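Local coordinates for protein thioesterase (PDB 3QMW) that probably hydrolyses thioesters as an alpha/beta-hydrolase-fold thioesterase of the prodiginine biosynthetic pathway in Streptomyces coelicolor, at residues Met79-Glu91 / Leu109-Ala123. Sequence-based numbering, arbitrary orientation.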
loop_
_atom_site.group_PDB
_atom_site.type_symbol
_atom_site.label_atom_id
_atom_site.label_comp_id
_atom_site.label_asym_id
_atom_site.label_seq_id
_atom_site.Cartn_x
_atom_site.Cartn_y
_atom_site.Cartn_z
ATOM N N MET D 79 -6.888 -10.381 30.464
ATOM C CA MET D 79 -7.280 -10.164 29.071
ATOM C C MET D 79 -8.766 -9.846 28.852
ATOM O O MET D 79 -9.079 -8.946 28.070
ATOM C CB MET D 79 -6.866 -11.363 28.207
ATOM C CG MET D 79 -7.064 -11.168 26.694
ATOM S SD MET D 79 -6.178 -9.770 25.950
ATOM C CE MET D 79 -4.477 -10.254 26.246
ATOM N N GLU D 80 -9.676 -10.566 29.516
ATOM C CA GLU D 80 -11.117 -10.383 29.242
ATOM C C GLU D 80 -11.756 -9.116 29.831
ATOM O O GLU D 80 -12.579 -8.484 29.165
ATOM C CB GLU D 80 -11.950 -11.613 29.630
ATOM C CG GLU D 80 -13.181 -11.779 28.708
ATOM C CD GLU D 80 -14.345 -12.523 29.357
ATOM O OE1 GLU D 80 -14.835 -12.069 30.420
ATOM O OE2 GLU D 80 -14.778 -13.556 28.784
ATOM N N PRO D 81 -11.418 -8.748 31.081
ATOM C CA PRO D 81 -11.869 -7.408 31.489
ATOM C C PRO D 81 -11.389 -6.324 30.510
ATOM O O PRO D 81 -12.149 -5.413 30.164
ATOM C CB PRO D 81 -11.241 -7.213 32.885
ATOM C CG PRO D 81 -10.344 -8.403 33.118
ATOM C CD PRO D 81 -10.829 -9.496 32.206
ATOM N N LEU D 82 -10.141 -6.442 30.061
ATOM C CA LEU D 82 -9.585 -5.507 29.083
ATOM C C LEU D 82 -10.394 -5.523 27.796
ATOM O O LEU D 82 -10.867 -4.478 27.331
ATOM C CB LEU D 82 -8.121 -5.849 28.790
ATOM C CG LEU D 82 -7.339 -4.888 27.897
ATOM C CD1 LEU D 82 -7.501 -3.456 28.358
ATOM C CD2 LEU D 82 -5.877 -5.297 27.876
ATOM N N ALA D 83 -10.564 -6.717 27.236
ATOM C CA ALA D 83 -11.390 -6.893 26.042
ATOM C C ALA D 83 -12.803 -6.330 26.235
ATOM O O ALA D 83 -13.347 -5.694 25.333
ATOM C CB ALA D 83 -11.446 -8.358 25.652
ATOM N N GLU D 84 -13.379 -6.550 27.419
ATOM C CA GLU D 84 -14.720 -6.037 27.755
ATOM C C GLU D 84 -14.759 -4.522 27.923
ATOM O O GLU D 84 -15.705 -3.878 27.483
ATOM C CB GLU D 84 -15.296 -6.748 28.996
ATOM C CG GLU D 84 -15.875 -8.118 28.655
ATOM C CD GLU D 84 -16.430 -8.885 29.838
ATOM O OE1 GLU D 84 -15.961 -8.701 30.988
ATOM O OE2 GLU D 84 -17.338 -9.711 29.592
ATOM N N ALA D 85 -13.734 -3.954 28.548
ATOM C CA ALA D 85 -13.604 -2.493 28.635
ATOM C C ALA D 85 -13.512 -1.886 27.233
ATOM O O ALA D 85 -14.161 -0.872 26.942
ATOM C CB ALA D 85 -12.380 -2.112 29.466
ATOM N N VAL D 86 -12.707 -2.526 26.375
ATOM C CA VAL D 86 -12.495 -2.081 24.988
ATOM C C VAL D 86 -13.794 -2.043 24.166
ATOM O O VAL D 86 -14.056 -1.084 23.428
ATOM C CB VAL D 86 -11.455 -2.986 24.259
ATOM C CG1 VAL D 86 -11.569 -2.848 22.737
ATOM C CG2 VAL D 86 -10.039 -2.677 24.734
ATOM N N ALA D 87 -14.593 -3.098 24.294
ATOM C CA ALA D 87 -15.850 -3.204 23.569
ATOM C C ALA D 87 -16.841 -2.166 24.090
ATOM O O ALA D 87 -17.549 -1.530 23.304
ATOM C CB ALA D 87 -16.416 -4.614 23.685
ATOM N N ASP D 88 -16.869 -1.971 25.410
ATOM C CA ASP D 88 -17.683 -0.913 26.005
ATOM C C ASP D 88 -17.387 0.398 25.300
ATOM O O ASP D 88 -18.280 1.011 24.728
ATOM C CB ASP D 88 -17.416 -0.774 27.512
ATOM C CG ASP D 88 -17.954 -1.952 28.323
ATOM O OD1 ASP D 88 -18.930 -2.606 27.880
ATOM O OD2 ASP D 88 -17.405 -2.221 29.415
ATOM N N ALA D 89 -16.119 0.794 25.322
ATOM C CA ALA D 89 -15.641 2.007 24.654
ATOM C C ALA D 89 -16.054 2.125 23.175
ATOM O O ALA D 89 -16.466 3.197 22.709
ATOM C CB ALA D 89 -14.130 2.076 24.770
ATOM N N LEU D 90 -15.941 1.023 22.442
ATOM C CA LEU D 90 -16.317 1.014 21.034
ATOM C C LEU D 90 -17.811 1.232 20.857
ATOM O O LEU D 90 -18.227 2.048 20.030
ATOM C CB LEU D 90 -15.899 -0.297 20.370
ATOM C CG LEU D 90 -14.395 -0.439 20.155
ATOM C CD1 LEU D 90 -14.014 -1.895 19.936
ATOM C CD2 LEU D 90 -13.967 0.431 18.987
ATOM N N GLU D 91 -18.612 0.494 21.623
ATOM C CA GLU D 91 -20.069 0.646 21.586
ATOM C C GLU D 91 -20.476 2.059 22.021
ATOM O O GLU D 91 -21.449 2.607 21.505
ATOM C CB GLU D 91 -20.771 -0.414 22.464
ATOM C CG GLU D 91 -20.777 -1.845 21.880
ATOM C CD GLU D 91 -21.660 -2.839 22.666
ATOM O OE1 GLU D 91 -21.818 -2.673 23.899
ATOM O OE2 GLU D 91 -22.193 -3.798 22.046
ATOM N N LEU D 109 -3.813 -10.978 19.815
ATOM C CA LEU D 109 -4.548 -11.752 20.816
ATOM C C LEU D 109 -5.710 -10.924 21.343
ATOM O O LEU D 109 -6.826 -11.419 21.435
ATOM C CB LEU D 109 -3.610 -12.198 21.960
ATOM C CG LEU D 109 -4.162 -13.168 23.026
ATOM C CD1 LEU D 109 -5.045 -14.259 22.432
ATOM C CD2 LEU D 109 -3.037 -13.783 23.830
ATOM N N LEU D 110 -5.440 -9.650 21.633
ATOM C CA LEU D 110 -6.455 -8.725 22.147
ATOM C C LEU D 110 -7.533 -8.448 21.114
ATOM O O LEU D 110 -8.705 -8.366 21.467
ATOM C CB LEU D 110 -5.813 -7.417 22.622
ATOM C CG LEU D 110 -6.714 -6.194 22.873
ATOM C CD1 LEU D 110 -8.007 -6.516 23.620
ATOM C CD2 LEU D 110 -5.918 -5.156 23.627
ATOM N N ALA D 111 -7.129 -8.308 19.851
ATOM C CA ALA D 111 -8.064 -8.095 18.739
ATOM C C ALA D 111 -9.108 -9.217 18.646
ATOM O O ALA D 111 -10.321 -8.966 18.607
ATOM C CB ALA D 111 -7.294 -8.004 17.435
ATOM N N TYR D 112 -8.609 -10.450 18.617
ATOM C CA TYR D 112 -9.436 -11.654 18.569
ATOM C C TYR D 112 -10.450 -11.684 19.718
ATOM O O TYR D 112 -11.652 -11.848 19.497
ATOM C CB TYR D 112 -8.512 -12.883 18.587
ATOM C CG TYR D 112 -9.176 -14.217 18.836
ATOM C CD1 TYR D 112 -10.240 -14.655 18.049
ATOM C CD2 TYR D 112 -8.713 -15.062 19.843
ATOM C CE1 TYR D 112 -10.839 -15.895 18.275
ATOM C CE2 TYR D 112 -9.300 -16.291 20.074
ATOM C CZ TYR D 112 -10.359 -16.703 19.288
ATOM O OH TYR D 112 -10.938 -17.923 19.530
ATOM N N GLU D 113 -9.959 -11.490 20.939
ATOM C CA GLU D 113 -10.818 -11.481 22.120
ATOM C C GLU D 113 -11.913 -10.424 22.080
ATOM O O GLU D 113 -13.052 -10.722 22.414
ATOM C CB GLU D 113 -9.984 -11.318 23.376
ATOM C CG GLU D 113 -9.194 -12.567 23.717
ATOM C CD GLU D 113 -10.054 -13.666 24.303
ATOM O OE1 GLU D 113 -10.956 -13.365 25.124
ATOM O OE2 GLU D 113 -9.816 -14.839 23.945
ATOM N N VAL D 114 -11.588 -9.203 21.678
ATOM C CA VAL D 114 -12.624 -8.177 21.491
ATOM C C VAL D 114 -13.627 -8.570 20.388
ATOM O O VAL D 114 -14.815 -8.226 20.465
ATOM C CB VAL D 114 -12.018 -6.789 21.147
ATOM C CG1 VAL D 114 -13.099 -5.843 20.603
ATOM C CG2 VAL D 114 -11.316 -6.189 22.369
ATOM N N ALA D 115 -13.144 -9.278 19.363
ATOM C CA ALA D 115 -14.007 -9.755 18.281
ATOM C C ALA D 115 -15.078 -10.680 18.843
ATOM O O ALA D 115 -16.276 -10.452 18.665
ATOM C CB ALA D 115 -13.187 -10.473 17.223
ATOM N N CYS D 116 -14.628 -11.714 19.539
ATOM C CA CYS D 116 -15.519 -12.625 20.238
ATOM C C CYS D 116 -16.518 -11.886 21.134
ATOM O O CYS D 116 -17.722 -12.105 21.050
ATOM C CB CYS D 116 -14.697 -13.605 21.073
ATOM S SG CYS D 116 -13.574 -14.634 20.069
ATOM N N VAL D 117 -16.016 -10.997 21.980
ATOM C CA VAL D 117 -16.864 -10.295 22.941
ATOM C C VAL D 117 -17.966 -9.464 22.272
ATOM O O VAL D 117 -19.062 -9.359 22.805
ATOM C CB VAL D 117 -16.013 -9.425 23.897
ATOM C CG1 VAL D 117 -16.894 -8.500 24.736
ATOM C CG2 VAL D 117 -15.148 -10.325 24.786
ATOM N N LEU D 118 -17.690 -8.886 21.110
ATOM C CA LEU D 118 -18.718 -8.142 20.381
ATOM C C LEU D 118 -19.748 -9.085 19.722
ATOM O O LEU D 118 -20.893 -8.688 19.473
ATOM C CB LEU D 118 -18.078 -7.218 19.339
ATOM C CG LEU D 118 -17.289 -6.033 19.917
ATOM C CD1 LEU D 118 -16.332 -5.473 18.873
ATOM C CD2 LEU D 118 -18.214 -4.939 20.434
ATOM N N ARG D 119 -19.341 -10.325 19.441
ATOM C CA ARG D 119 -20.267 -11.357 18.947
ATOM C C ARG D 119 -21.257 -11.748 20.034
ATOM O O ARG D 119 -22.470 -11.699 19.812
ATOM C CB ARG D 119 -19.523 -12.612 18.458
ATOM C CG ARG D 119 -20.441 -13.762 18.011
ATOM C CD ARG D 119 -19.682 -14.834 17.245
ATOM N NE ARG D 119 -18.745 -15.575 18.091
ATOM C CZ ARG D 119 -18.070 -16.667 17.711
ATOM N NH1 ARG D 119 -18.218 -17.179 16.490
ATOM N NH2 ARG D 119 -17.242 -17.263 18.564
ATOM N N ARG D 120 -20.740 -12.124 21.204
ATOM C CA ARG D 120 -21.586 -12.494 22.346
ATOM C C ARG D 120 -22.633 -11.419 22.664
ATOM O O ARG D 120 -23.772 -11.740 22.999
ATOM C CB ARG D 120 -20.747 -12.779 23.601
ATOM C CG ARG D 120 -19.681 -13.874 23.434
ATOM C CD ARG D 120 -19.356 -14.578 24.765
ATOM N NE ARG D 120 -19.267 -13.650 25.900
ATOM C CZ ARG D 120 -18.151 -13.065 26.341
ATOM N NH1 ARG D 120 -18.208 -12.240 27.384
ATOM N NH2 ARG D 120 -16.978 -13.292 25.754
ATOM N N ARG D 121 -22.243 -10.153 22.545
ATOM C CA ARG D 121 -23.148 -9.036 22.793
ATOM C C ARG D 121 -24.041 -8.764 21.590
ATOM O O ARG D 121 -24.918 -7.900 21.644
ATOM C CB ARG D 121 -22.354 -7.776 23.132
ATOM C CG ARG D 121 -21.528 -7.865 24.412
ATOM C CD ARG D 121 -20.954 -6.501 24.743
ATOM N NE ARG D 121 -19.933 -6.525 25.795
ATOM C CZ ARG D 121 -19.366 -5.435 26.323
ATOM N NH1 ARG D 121 -19.720 -4.218 25.911
ATOM N NH2 ARG D 121 -18.444 -5.558 27.270
ATOM N N GLY D 122 -23.807 -9.490 20.502
ATOM C CA GLY D 122 -24.596 -9.346 19.294
ATOM C C GLY D 122 -24.382 -8.016 18.607
ATOM O O GLY D 122 -25.319 -7.450 18.051
ATOM N N ALA D 123 -23.149 -7.518 18.641
ATOM C CA ALA D 123 -22.796 -6.266 17.971
ATOM C C ALA D 123 -22.559 -6.517 16.483
ATOM O O ALA D 123 -22.116 -7.607 16.119
ATOM C CB ALA D 123 -21.555 -5.674 18.601
HETATM O O HOH W 1 -24.445 -5.230 23.059
#
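A83 is a knob in a hole formed by L110, E113, V114 and V117. The segments of helices 79-91 and 106-120 cross here at -63°, and their axes come within 8.8 Å. This is consistent with the small side chains of A83 and A87 allowing the helices so close. A83 CB lies 3.9 Å from V114 CG2. V86 adds the tightest apolar touch, its CG1 3.4 Å from V114 CG2, with the two side chains at about a right angle. One turn on from A83, A87 CB meets L118 CD2 at 3.7 Å, and L90 CD1 reaches V114 CG1. At the other end the M79 chain bends at chi2 and chi3 (59° and 63°), which brings SD against CA and CB of L110. M79 CG also packs on E113 CG; the E113 carboxylate is held by the hydroxyl of Y191. F36 of the central sheet touches V86 and L110, and W11 of the second subunit packs on V86.

The solvent side is looser and charged. R121 stretches from CG to NE and lays one guanidinium face over A87 CB. R121 NH1 makes a salt bridge to D88 OD1 at 2.7 Å, met on the anti side but tilted out of the carboxylate plane. R121 NH1 also bridges to E91 OE1 at 3.3 Å, in the guanidinium plane but from above the carboxylate plane. NH2 adds weak bonds to D88 OD1 and to the backbone O of E84. A water joins E91 OE2 to R121 O. R120 NH1 makes a salt bridge to E84 OE2 at 3.5 Å, at the guanidinium edge; E80 OE2 makes a long one to R120 NH2.

Helix 106-120 begins in the probable nucleophile elbow, which L110 touches. The chemistry implies an apolar seam, with arginines on the solvent side probably offsetting the acidic row of helix 79-91.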